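Local coordinates for yeast glycogen phosphorylase (Saccharomyces cerevisiae, PDB 1YGP), which is a carbohydrate phosphorylase of the GT-B clan that carries a pyridoxal-5'-phosphate in a pocket of its large alpha/beta chain, at residues D590-E595 with K689-A694; Y624-M629 with E682-L687. All coordinates share one frame; numbering follows the deposited sequence.

Contact 1 (D590-E595 with K689-A694); sequences DIINRE and KVVFVA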
ATOM      1  N   ASP A 590      15.637  19.320  28.212  1.00 37.89           N
ATOM      2  CA  ASP A 590      16.948  18.694  28.246  1.00 42.01           C
ATOM      3  C   ASP A 590      17.014  17.765  29.457  1.00 43.75           C
ATOM      4  O   ASP A 590      16.379  18.076  30.471  1.00 45.46           O
ATOM      5  CB  ASP A 590      18.073  19.745  28.367  1.00 45.56           C
ATOM      6  CG  ASP A 590      18.654  20.327  27.072  1.00 45.43           C
ATOM      7  OD1 ASP A 590      19.069  19.569  26.193  1.00 44.69           O
ATOM      8  OD2 ASP A 590      18.727  21.548  26.950  1.00 45.51           O
ATOM      9  N   ILE A 591      17.682  16.601  29.365  1.00 41.89           N
ATOM     10  CA  ILE A 591      17.892  15.754  30.536  1.00 41.39           C
ATOM     11  C   ILE A 591      19.337  16.008  30.936  1.00 43.04           C
ATOM     12  O   ILE A 591      19.645  16.352  32.078  1.00 45.58           O
ATOM     13  CB  ILE A 591      17.762  14.215  30.275  1.00 45.35           C
ATOM     14  CG1 ILE A 591      16.460  13.853  29.574  1.00 43.46           C
ATOM     15  CG2 ILE A 591      17.853  13.493  31.630  1.00 41.60           C
ATOM     16  CD1 ILE A 591      15.166  14.250  30.309  1.00 49.10           C
ATOM     17  N   ILE A 592      20.259  15.844  29.980  1.00 42.22           N
ATOM     18  CA  ILE A 592      21.680  15.996  30.259  1.00 42.48           C
ATOM     19  C   ILE A 592      21.996  17.472  30.388  1.00 45.20           C
ATOM     20  O   ILE A 592      21.543  18.280  29.568  1.00 51.96           O
ATOM     21  CB  ILE A 592      22.502  15.354  29.121  1.00 39.20           C
ATOM     22  CG1 ILE A 592      22.259  13.855  29.164  1.00 37.58           C
ATOM     23  CG2 ILE A 592      23.990  15.653  29.257  1.00 38.20           C
ATOM     24  CD1 ILE A 592      22.943  13.082  28.031  1.00 37.84           C
ATOM     25  N   ASN A 593      22.786  17.801  31.411  1.00 43.52           N
ATOM     26  CA  ASN A 593      23.197  19.175  31.688  1.00 43.78           C
ATOM     27  C   ASN A 593      24.278  19.621  30.704  1.00 41.69           C
ATOM     28  O   ASN A 593      25.438  19.237  30.830  1.00 39.91           O
ATOM     29  CB  ASN A 593      23.703  19.215  33.118  1.00 48.97           C
ATOM     30  CG  ASN A 593      24.120  20.577  33.647  1.00 51.23           C
ATOM     31  OD1 ASN A 593      23.595  21.007  34.673  1.00 53.57           O
ATOM     32  ND2 ASN A 593      25.094  21.284  33.100  1.00 55.33           N
ATOM     33  N   ARG A 594      23.934  20.472  29.742  1.00 40.44           N
ATOM     34  CA  ARG A 594      24.871  20.855  28.690  1.00 40.63           C
ATOM     35  C   ARG A 594      26.144  21.573  29.128  1.00 42.56           C
ATOM     36  O   ARG A 594      27.181  21.454  28.471  1.00 45.02           O
ATOM     37  CB  ARG A 594      24.138  21.712  27.658  1.00 37.88           C
ATOM     38  CG  ARG A 594      22.875  21.013  27.153  1.00 37.09           C
ATOM     39  CD  ARG A 594      22.234  21.784  26.027  1.00 37.47           C
ATOM     40  NE  ARG A 594      22.335  21.031  24.790  1.00 39.96           N
ATOM     41  CZ  ARG A 594      21.295  20.846  23.970  1.00 37.16           C
ATOM     42  NH1 ARG A 594      20.094  21.345  24.231  1.00 35.08           N
ATOM     43  NH2 ARG A 594      21.457  20.113  22.876  1.00 37.94           N
ATOM     44  N   GLU A 595      26.156  22.339  30.221  1.00 43.99           N
ATOM     45  CA  GLU A 595      27.401  22.962  30.667  1.00 41.11           C
ATOM     46  C   GLU A 595      28.248  21.852  31.270  1.00 40.67           C
ATOM     47  O   GLU A 595      27.672  20.949  31.876  1.00 46.28           O
ATOM     48  N   LYS A 689      23.371  11.168  35.689  1.00 30.20           N
ATOM     49  CA  LYS A 689      22.089  11.092  34.975  1.00 25.95           C
ATOM     50  C   LYS A 689      21.964   9.704  34.350  1.00 25.71           C
ATOM     51  O   LYS A 689      22.973   9.097  33.964  1.00 27.58           O
ATOM     52  CB  LYS A 689      22.007  12.100  33.837  1.00 23.29           C
ATOM     53  CG  LYS A 689      22.039  13.561  34.261  1.00 26.11           C
ATOM     54  CD  LYS A 689      20.738  13.918  34.952  1.00 28.89           C
ATOM     55  CE  LYS A 689      20.777  15.267  35.645  1.00 28.23           C
ATOM     56  NZ  LYS A 689      21.069  16.331  34.703  1.00 34.10           N
ATOM     57  N   VAL A 690      20.770   9.144  34.232  1.00 24.22           N
ATOM     58  CA  VAL A 690      20.539   7.846  33.597  1.00 23.21           C
ATOM     59  C   VAL A 690      19.536   8.204  32.512  1.00 22.51           C
ATOM     60  O   VAL A 690      18.584   8.945  32.779  1.00 24.32           O
ATOM     61  CB  VAL A 690      19.896   6.819  34.558  1.00 21.56           C
ATOM     62  CG1 VAL A 690      19.563   5.514  33.851  1.00 22.81           C
ATOM     63  CG2 VAL A 690      20.869   6.545  35.675  1.00 22.14           C
ATOM     64  N   VAL A 691      19.685   7.734  31.283  1.00 21.38           N
ATOM     65  CA  VAL A 691      18.779   8.073  30.194  1.00 17.19           C
ATOM     66  C   VAL A 691      18.463   6.753  29.492  1.00 17.58           C
ATOM     67  O   VAL A 691      19.348   5.890  29.407  1.00 21.29           O
ATOM     68  CB  VAL A 691      19.513   9.073  29.265  1.00 14.84           C
ATOM     69  CG1 VAL A 691      18.722   9.249  27.990  1.00 14.54           C
ATOM     70  CG2 VAL A 691      19.673  10.434  29.938  1.00  8.06           C
ATOM     71  N   PHE A 692      17.247   6.517  29.013  1.00 13.94           N
ATOM     72  CA  PHE A 692      16.951   5.309  28.254  1.00 12.55           C
ATOM     73  C   PHE A 692      16.462   5.749  26.877  1.00 15.16           C
ATOM     74  O   PHE A 692      15.496   6.505  26.831  1.00 20.99           O
ATOM     75  CB  PHE A 692      15.857   4.496  28.932  1.00  3.92           C
ATOM     76  CG  PHE A 692      15.529   3.189  28.213  1.00  4.34           C
ATOM     77  CD1 PHE A 692      14.561   3.151  27.214  1.00  5.95           C
ATOM     78  CD2 PHE A 692      16.191   2.014  28.570  1.00 11.11           C
ATOM     79  CE1 PHE A 692      14.268   1.946  26.584  1.00  9.60           C
ATOM     80  CE2 PHE A 692      15.896   0.810  27.942  1.00  9.53           C
ATOM     81  CZ  PHE A 692      14.932   0.779  26.944  1.00 10.49           C
ATOM     82  N   VAL A 693      17.017   5.356  25.730  1.00 14.87           N
ATOM     83  CA  VAL A 693      16.484   5.756  24.439  1.00  7.93           C
ATOM     84  C   VAL A 693      15.497   4.736  23.874  1.00 12.76           C
ATOM     85  O   VAL A 693      15.804   3.553  23.634  1.00 16.99           O
ATOM     86  CB  VAL A 693      17.664   5.972  23.529  1.00  5.18           C
ATOM     87  CG1 VAL A 693      17.230   6.196  22.084  1.00  2.00           C
ATOM     88  CG2 VAL A 693      18.418   7.191  24.071  1.00  2.26           C
ATOM     89  N   ALA A 694      14.252   5.161  23.646  1.00 14.10           N
ATOM     90  CA  ALA A 694      13.265   4.260  23.078  1.00  7.66           C
ATOM     91  C   ALA A 694      13.461   4.031  21.593  1.00  9.23           C
ATOM     92  O   ALA A 694      13.986   4.869  20.857  1.00  9.16           O
ATOM     93  CB  ALA A 694      11.876   4.799  23.265  1.00  6.39           C
TER
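The ammonium group of Lys689 reaches the backbone carbonyl of Ile591, with NZ 3.0 Å from O. It meets the oxygen nearly head-on, at a C=O...N angle of 159°, and lies 16° off the carbonyl plane. The lysine chain does not run straight out from its strand. It bends twice, near its base and at its end, and this brings NZ to the carbonyl, while CD and CE pass alongside the same oxygen. Apart from this bond the contact is mainly apolar. Ile591 CG2, which stands anti to the backbone N, is the branch that reaches Val691, touching its CG2 at 3.9 Å. The two branched side chains cross obliquely. Ile592 adds a looser touch, its CG1 lying 4.4 Å from Val691 CG2. Ile582 of helix 562-584 packs on Ile591, Ile592 and Val691, so the helix completes this apolar cluster. Arg594 bridges Asp590 and Asp580 of helix 562-584, which ties the loop back to that helix. Strand 688-693 is an outermost strand of the six-stranded parallel sheet, bonded to strand 649-654. A helix-to-strand loop packed over such a strand fits the Rossmann-like alpha/beta domain of GT-B proteins.

Contact 2 (Y624-M629 with E682-L687); sequences YRYLAM and ESIEHL
Segment 624-629 is helical, while 682-687 starts as a short 3-10 piece and then makes a type I' beta turn from Ile684 to Leu687; the nearest CA atoms, those of Met629 and Ile684, are 7.3 Å apart. The turn is closed by Leu687 N bonding to Ile684 O. Ile684 and Leu687, at its two ends, both point their side chains toward the helix. Ile684 CD1 meets the edge of the Tyr626 ring, in its plane, 3.6 Å from CE1. The tyrosine ring extends toward the loop because CG is anti to the backbone N (chi1 179°). Met629 serves both ends of the turn. Its SD lies 4.2 Å from Ile684 CG2, the two side chains crossing at about a right angle. Its CE, swung aside by the bend at chi3 (111°), comes 3.6 Å from Leu687 CB. Val678 of helix 662-678 packs on both Tyr626 and Ile684. Arg625 lies at the border: its NH1 is 4.4 Å from Leu687 O, too far for a hydrogen bond, and it is held instead by Asp835 (salt bridge) and Pro647 O. The two segments meet through buried carbon and sulfur, and dispersion and the exclusion of water probably hold them together.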
ATOM      1  N   TYR A 624      24.545   1.364  43.068  1.00 25.93           N
ATOM      2  CA  TYR A 624      25.652   1.363  44.023  1.00 25.54           C
ATOM      3  C   TYR A 624      26.320   2.731  44.080  1.00 25.42           C
ATOM      4  O   TYR A 624      26.404   3.310  45.166  1.00 32.04           O
ATOM      5  CB  TYR A 624      26.730   0.313  43.664  1.00 27.77           C
ATOM      6  CG  TYR A 624      27.993   0.474  44.521  1.00 34.03           C
ATOM      7  CD1 TYR A 624      28.020   0.004  45.838  1.00 31.60           C
ATOM      8  CD2 TYR A 624      29.087   1.194  44.010  1.00 33.85           C
ATOM      9  CE1 TYR A 624      29.130   0.271  46.640  1.00 36.53           C
ATOM     10  CE2 TYR A 624      30.192   1.465  44.808  1.00 35.72           C
ATOM     11  CZ  TYR A 624      30.205   1.001  46.120  1.00 38.32           C
ATOM     12  OH  TYR A 624      31.311   1.265  46.905  1.00 41.07           O
ATOM     13  N   ARG A 625      26.803   3.258  42.961  1.00 21.75           N
ATOM     14  CA  ARG A 625      27.451   4.547  42.948  1.00 19.29           C
ATOM     15  C   ARG A 625      26.506   5.567  43.565  1.00 20.97           C
ATOM     16  O   ARG A 625      26.920   6.203  44.529  1.00 23.24           O
ATOM     17  CB  ARG A 625      27.793   4.926  41.514  1.00 17.94           C
ATOM     18  CG  ARG A 625      28.404   6.320  41.384  1.00 17.29           C
ATOM     19  CD  ARG A 625      28.484   6.746  39.936  1.00 12.09           C
ATOM     20  NE  ARG A 625      29.833   6.668  39.402  1.00 11.91           N
ATOM     21  CZ  ARG A 625      30.424   7.779  38.946  1.00 19.21           C
ATOM     22  NH1 ARG A 625      29.798   8.972  38.987  1.00 20.36           N
ATOM     23  NH2 ARG A 625      31.630   7.696  38.389  1.00 12.81           N
ATOM     24  N   TYR A 626      25.245   5.675  43.141  1.00 19.86           N
ATOM     25  CA  TYR A 626      24.291   6.637  43.691  1.00 23.54           C
ATOM     26  C   TYR A 626      24.165   6.546  45.220  1.00 27.89           C
ATOM     27  O   TYR A 626      24.216   7.553  45.940  1.00 24.59           O
ATOM     28  CB  TYR A 626      22.921   6.411  43.061  1.00 16.29           C
ATOM     29  CG  TYR A 626      21.849   7.347  43.579  1.00 16.09           C
ATOM     30  CD1 TYR A 626      21.946   8.720  43.328  1.00 19.12           C
ATOM     31  CD2 TYR A 626      20.748   6.831  44.270  1.00 14.35           C
ATOM     32  CE1 TYR A 626      20.931   9.580  43.760  1.00 20.39           C
ATOM     33  CE2 TYR A 626      19.730   7.685  44.703  1.00 15.73           C
ATOM     34  CZ  TYR A 626      19.827   9.055  44.442  1.00 20.85           C
ATOM     35  OH  TYR A 626      18.805   9.905  44.833  1.00 24.11           O
ATOM     36  N   LEU A 627      24.022   5.329  45.734  1.00 30.50           N
ATOM     37  CA  LEU A 627      23.939   5.099  47.165  1.00 32.21           C
ATOM     38  C   LEU A 627      25.205   5.555  47.884  1.00 30.87           C
ATOM     39  O   LEU A 627      25.141   6.169  48.953  1.00 32.11           O
ATOM     40  CB  LEU A 627      23.680   3.616  47.389  1.00 27.16           C
ATOM     41  CG  LEU A 627      22.351   3.218  48.009  1.00 25.22           C
ATOM     42  CD1 LEU A 627      21.208   4.169  47.641  1.00 19.09           C
ATOM     43  CD2 LEU A 627      22.099   1.800  47.553  1.00 26.68           C
ATOM     44  N   ALA A 628      26.354   5.322  47.274  1.00 29.29           N
ATOM     45  CA  ALA A 628      27.610   5.760  47.826  1.00 31.39           C
ATOM     46  C   ALA A 628      27.702   7.292  47.831  1.00 32.89           C
ATOM     47  O   ALA A 628      28.103   7.898  48.827  1.00 32.97           O
ATOM     48  CB  ALA A 628      28.723   5.165  46.990  1.00 30.06           C
ATOM     49  N   MET A 629      27.257   7.963  46.770  1.00 33.59           N
ATOM     50  CA  MET A 629      27.303   9.416  46.655  1.00 31.83           C
ATOM     51  C   MET A 629      26.468  10.082  47.726  1.00 30.91           C
ATOM     52  O   MET A 629      26.914  10.962  48.457  1.00 35.11           O
ATOM     53  CB  MET A 629      26.741   9.912  45.351  1.00 31.23           C
ATOM     54  CG  MET A 629      27.314   9.369  44.077  1.00 34.90           C
ATOM     55  SD  MET A 629      26.457  10.243  42.752  1.00 44.17           S
ATOM     56  CE  MET A 629      27.849  11.191  42.209  1.00 37.43           C
ATOM     57  N   GLU A 682      18.194  16.692  43.393  1.00 41.80           N
ATOM     58  CA  GLU A 682      18.975  17.908  43.527  1.00 42.75           C
ATOM     59  C   GLU A 682      20.303  17.815  44.251  1.00 42.69           C
ATOM     60  O   GLU A 682      21.280  18.411  43.809  1.00 43.47           O
ATOM     61  CB  GLU A 682      18.154  18.955  44.243  1.00 50.17           C
ATOM     62  N   SER A 683      20.354  17.008  45.310  1.00 43.69           N
ATOM     63  CA  SER A 683      21.524  16.855  46.165  1.00 41.35           C
ATOM     64  C   SER A 683      22.817  16.485  45.456  1.00 41.51           C
ATOM     65  O   SER A 683      23.891  16.984  45.800  1.00 41.60           O
ATOM     66  CB  SER A 683      21.242  15.794  47.212  1.00 38.02           C
ATOM     67  OG  SER A 683      19.855  15.486  47.309  1.00 39.81           O
ATOM     68  N   ILE A 684      22.741  15.623  44.440  1.00 40.77           N
ATOM     69  CA  ILE A 684      23.958  15.198  43.773  1.00 37.82           C
ATOM     70  C   ILE A 684      24.274  16.112  42.599  1.00 38.04           C
ATOM     71  O   ILE A 684      25.070  15.756  41.727  1.00 38.55           O
ATOM     72  CB  ILE A 684      23.844  13.707  43.298  1.00 35.49           C
ATOM     73  CG1 ILE A 684      22.637  13.446  42.409  1.00 33.49           C
ATOM     74  CG2 ILE A 684      23.771  12.853  44.542  1.00 32.91           C
ATOM     75  CD1 ILE A 684      22.669  12.054  41.767  1.00 33.70           C
ATOM     76  N   GLU A 685      23.612  17.264  42.536  1.00 36.75           N
ATOM     77  CA  GLU A 685      23.821  18.306  41.545  1.00 40.23           C
ATOM     78  C   GLU A 685      24.354  17.964  40.144  1.00 40.05           C
ATOM     79  O   GLU A 685      25.365  18.475  39.662  1.00 40.32           O
ATOM     80  CB  GLU A 685      24.721  19.357  42.211  1.00 41.34           C
ATOM     81  N   HIS A 686      23.631  17.081  39.434  1.00 38.76           N
ATOM     82  CA  HIS A 686      23.956  16.661  38.067  1.00 36.39           C
ATOM     83  C   HIS A 686      25.263  15.887  37.929  1.00 36.95           C
ATOM     84  O   HIS A 686      25.839  15.802  36.843  1.00 40.23           O
ATOM     85  CB  HIS A 686      24.045  17.856  37.088  1.00 37.69           C
ATOM     86  CG  HIS A 686      22.820  18.748  37.085  1.00 41.58           C
ATOM     87  ND1 HIS A 686      22.790  20.057  36.900  1.00 44.95           N
ATOM     88  CD2 HIS A 686      21.533  18.330  37.307  1.00 41.22           C
ATOM     89  CE1 HIS A 686      21.547  20.453  37.001  1.00 46.38           C
ATOM     90  NE2 HIS A 686      20.803  19.401  37.245  1.00 44.21           N
ATOM     91  N   LEU A 687      25.771  15.280  38.999  1.00 33.69           N
ATOM     92  CA  LEU A 687      26.958  14.475  38.868  1.00 26.11           C
ATOM     93  C   LEU A 687      26.624  13.160  38.213  1.00 21.83           C
ATOM     94  O   LEU A 687      27.537  12.537  37.679  1.00 18.89           O
ATOM     95  CB  LEU A 687      27.590  14.218  40.232  1.00 29.39           C
ATOM     96  CG  LEU A 687      28.678  15.153  40.718  1.00 23.52           C
ATOM     97  CD1 LEU A 687      29.686  15.424  39.617  1.00 24.68           C
ATOM     98  CD2 LEU A 687      28.069  16.481  41.066  1.00 35.11           C
TER

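How the contacts relate
The two contacts lie at one edge of the same parallel sheet, with centres 15 Å apart. Both segments of contact 2 fall between the two segments of contact 1 in the sequence. Segment 682-687 leads almost directly into 689-694, so the turn of contact 2 delivers the chain to the strand of contact 1. Asn593 OD1 lies 2.6 Å from His686 ND1, a close polar approach of unsettled nature. Helix 662-678 packs on Val690, on the far side of the strand from 590-595, and on Tyr626 and Ile684 of contact 2. Beyond contact 1 the chain soon reaches Tyr696, Asn697 and Val698, which line the pyridoxal-5'-phosphate pocket. Segment 682-687 enters strand 688-693 at the opposite end.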